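Local coordinates for fructooligosaccharide ABC transporter substrate-binding protein FusA (Streptococcus pneumoniae, PDB 5G5Y) that binds short- and long-chain fructooligosaccharides, preferring tetrasaccharides and larger, as the solute-binding component of the FusABC-MsmK importer, at residues K106-G114 with Y422-E430. Numbering follows the deposited sequence.
Sequences KALMTAPDG and YPRVFMTQE
Phe426 reaches from the 422-430 segment onto the backbone that leaves helix 104-109, and touches it through CB and along the CG-CD2-CE2 side of the ring. CB lies 3.7 Å from Thr110 O and somewhat farther from Leu108 O, in the last turn of the helix. With CG anti to the backbone N (chi1 -161°), the ring is carried along the extended Thr110-Ala111 backbone: CG and CD2 meet Ala111 CA, the latter at 3.6 Å, while Met109 O approaches the ring edge near its plane. Farther out, CE2 touches Ala111 CB, a methyl that stands over one face in a CH-pi contact, 4.1 Å from the centroid of the Phe426 ring and 26° off its normal. Met73 and Asp69 of helix 69-77 and Arg307 also contact this side chain. The arrangement is loop packing within the two-lobed fold of a solute-binding protein, joining the end of helix 104-109 to the connection that enters the long helix 429-455. Two waters join the backbones: one accepts from Phe426 N (2.9 Å) and also lies within hydrogen-bonding distance of Ala107 O; the other sits between Thr110 O and Phe426 O, with more acceptors in reach than it has protons. On the backbone side of Phe426, Pro112, at position i+1 of the type I turn from Ala111 to Gly114, sets its CG 3.3 Å from Phe426 O and against the Thr428 methyl CG2. Thr428 is the N-cap of helix 429-455; its OG1 accepts from Asp431 N, and the same rotamer sets CG2 anti to the carbonyl carbon, facing the proline. At the other end, Leu108 CD2 comes within 3.5 Å of Arg424 O, at the centre of an inverse gamma turn, and more loosely approaches Pro423 CB. Arg307 NH1 hydrogen-bonds both Leu108 O and Arg424 O, bridging the two segments with one guanidinium nitrogen.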
# COMPACT_ATOMS: atom_id res chain seq x y z
N LYS A 106 -14.84 -11.31 1.56
CA LYS A 106 -16.22 -11.24 1.15
C LYS A 106 -16.89 -9.99 1.70
O LYS A 106 -17.59 -9.29 0.96
CB LYS A 106 -17.01 -12.48 1.59
CG LYS A 106 -18.30 -12.63 0.80
CD LYS A 106 -18.97 -13.97 1.11
CE LYS A 106 -19.57 -14.61 -0.13
NZ LYS A 106 -20.74 -13.84 -0.60
N ALA A 107 -16.60 -9.68 2.96
CA ALA A 107 -17.12 -8.46 3.59
C ALA A 107 -16.61 -7.21 2.87
O ALA A 107 -17.37 -6.28 2.61
CB ALA A 107 -16.80 -8.43 5.08
N LEU A 108 -15.34 -7.21 2.49
CA LEU A 108 -14.75 -6.05 1.79
C LEU A 108 -15.32 -5.85 0.38
O LEU A 108 -15.33 -4.74 -0.14
CB LEU A 108 -13.24 -6.19 1.72
CG LEU A 108 -12.42 -6.22 3.02
CD1 LEU A 108 -10.94 -6.28 2.71
CD2 LEU A 108 -12.72 -5.06 3.94
N MET A 109 -15.81 -6.95 -0.23
CA MET A 109 -16.33 -6.94 -1.57
C MET A 109 -17.78 -6.46 -1.62
O MET A 109 -18.25 -6.03 -2.67
CB MET A 109 -16.21 -8.32 -2.21
CG MET A 109 -14.78 -8.77 -2.47
SD MET A 109 -14.73 -10.52 -2.90
CE MET A 109 -15.74 -10.63 -4.35
N THR A 110 -18.48 -6.50 -0.49
CA THR A 110 -19.94 -6.32 -0.46
C THR A 110 -20.32 -4.88 -0.15
O THR A 110 -19.88 -4.35 0.85
CB THR A 110 -20.54 -7.27 0.60
OG1 THR A 110 -20.25 -8.63 0.24
CG2 THR A 110 -22.03 -7.16 0.67
N ALA A 111 -21.14 -4.27 -1.00
CA ALA A 111 -21.61 -2.90 -0.80
C ALA A 111 -22.61 -2.85 0.36
O ALA A 111 -23.16 -3.88 0.73
CB ALA A 111 -22.21 -2.37 -2.07
N PRO A 112 -22.83 -1.66 0.96
CA PRO A 112 -23.81 -1.73 2.05
C PRO A 112 -25.24 -2.14 1.60
O PRO A 112 -25.97 -2.61 2.42
CB PRO A 112 -23.77 -0.32 2.66
CG PRO A 112 -22.51 0.30 2.14
CD PRO A 112 -22.29 -0.30 0.79
N ASP A 113 -25.60 -2.05 0.32
CA ASP A 113 -26.90 -2.59 -0.16
C ASP A 113 -26.97 -4.14 -0.18
O ASP A 113 -28.02 -4.70 -0.50
CB ASP A 113 -27.33 -1.97 -1.52
CG ASP A 113 -26.46 -2.44 -2.73
OD1 ASP A 113 -25.52 -3.24 -2.51
OD2 ASP A 113 -26.70 -2.02 -3.91
N GLY A 114 -25.87 -4.83 0.17
CA GLY A 114 -25.83 -6.28 0.12
C GLY A 114 -25.35 -6.88 -1.19
O GLY A 114 -25.13 -8.06 -1.24
N TYR A 422 -7.55 -0.83 10.70
CA TYR A 422 -8.85 -0.36 10.20
C TYR A 422 -9.12 -1.01 8.84
O TYR A 422 -8.29 -0.85 7.92
CB TYR A 422 -8.90 1.18 10.05
CG TYR A 422 -10.35 1.61 9.84
CD1 TYR A 422 -11.20 1.73 10.91
CD2 TYR A 422 -10.88 1.78 8.56
CE1 TYR A 422 -12.54 2.05 10.72
CE2 TYR A 422 -12.23 2.08 8.36
CZ TYR A 422 -13.06 2.20 9.44
OH TYR A 422 -14.39 2.54 9.24
N PRO A 423 -10.26 -1.71 8.68
CA PRO A 423 -10.50 -2.46 7.46
C PRO A 423 -10.95 -1.58 6.28
O PRO A 423 -11.59 -0.55 6.47
CB PRO A 423 -11.59 -3.44 7.87
CG PRO A 423 -12.36 -2.72 8.91
CD PRO A 423 -11.37 -1.88 9.65
N ARG A 424 -10.64 -2.03 5.08
CA ARG A 424 -10.96 -1.31 3.83
C ARG A 424 -12.46 -1.42 3.46
O ARG A 424 -12.76 -1.90 2.39
CB ARG A 424 -10.14 -1.93 2.67
CG ARG A 424 -8.64 -1.71 2.70
CD ARG A 424 -8.38 -0.24 2.90
NE ARG A 424 -7.04 0.17 2.53
CZ ARG A 424 -6.39 1.19 3.08
NH1 ARG A 424 -6.91 1.92 4.06
NH2 ARG A 424 -5.17 1.48 2.65
N VAL A 425 -13.36 -0.96 4.32
CA VAL A 425 -14.79 -1.18 4.16
C VAL A 425 -15.32 -0.41 2.96
O VAL A 425 -14.76 0.60 2.61
CB VAL A 425 -15.59 -0.79 5.42
CG1 VAL A 425 -15.36 -1.82 6.50
CG2 VAL A 425 -15.22 0.63 5.89
N PHE A 426 -16.40 -0.90 2.37
CA PHE A 426 -17.14 -0.25 1.31
C PHE A 426 -18.31 0.57 1.91
O PHE A 426 -19.27 0.01 2.40
CB PHE A 426 -17.72 -1.37 0.40
CG PHE A 426 -18.12 -0.93 -0.97
CD1 PHE A 426 -18.29 0.39 -1.32
CD2 PHE A 426 -18.36 -1.91 -1.95
CE1 PHE A 426 -18.65 0.75 -2.62
CE2 PHE A 426 -18.73 -1.56 -3.23
CZ PHE A 426 -18.87 -0.25 -3.58
N MET A 427 -18.24 1.88 1.85
CA MET A 427 -19.20 2.76 2.50
C MET A 427 -20.32 3.17 1.52
O MET A 427 -20.17 3.10 0.30
CB MET A 427 -18.51 4.02 3.04
CG MET A 427 -17.52 3.76 4.18
SD MET A 427 -16.94 5.30 4.91
CE MET A 427 -15.82 4.72 6.19
N THR A 428 -21.42 3.66 2.07
CA THR A 428 -22.45 4.25 1.23
C THR A 428 -21.95 5.50 0.53
O THR A 428 -20.95 6.15 0.96
CB THR A 428 -23.70 4.64 2.02
OG1 THR A 428 -23.36 5.63 3.01
CG2 THR A 428 -24.33 3.44 2.64
N GLN A 429 -22.68 5.89 -0.52
CA GLN A 429 -22.31 7.11 -1.26
C GLN A 429 -22.32 8.33 -0.34
O GLN A 429 -21.39 9.12 -0.35
CB GLN A 429 -23.25 7.31 -2.49
CG GLN A 429 -22.70 8.23 -3.58
CD GLN A 429 -22.99 7.72 -5.01
OE1 GLN A 429 -24.04 7.14 -5.30
NE2 GLN A 429 -22.02 7.92 -5.91
N GLU A 430 -23.35 8.45 0.49
CA GLU A 430 -23.48 9.56 1.43
C GLU A 430 -22.30 9.65 2.41
O GLU A 430 -21.77 10.73 2.67
CB GLU A 430 -24.77 9.39 2.23
CG GLU A 430 -25.09 10.57 3.13
CD GLU A 430 -26.20 10.27 4.13
OE1 GLU A 430 -26.60 9.09 4.30
OE2 GLU A 430 -26.67 11.24 4.77
O HOH W 1 -17.29 -3.57 3.06
O HOH W 2 -20.16 -2.59 3.27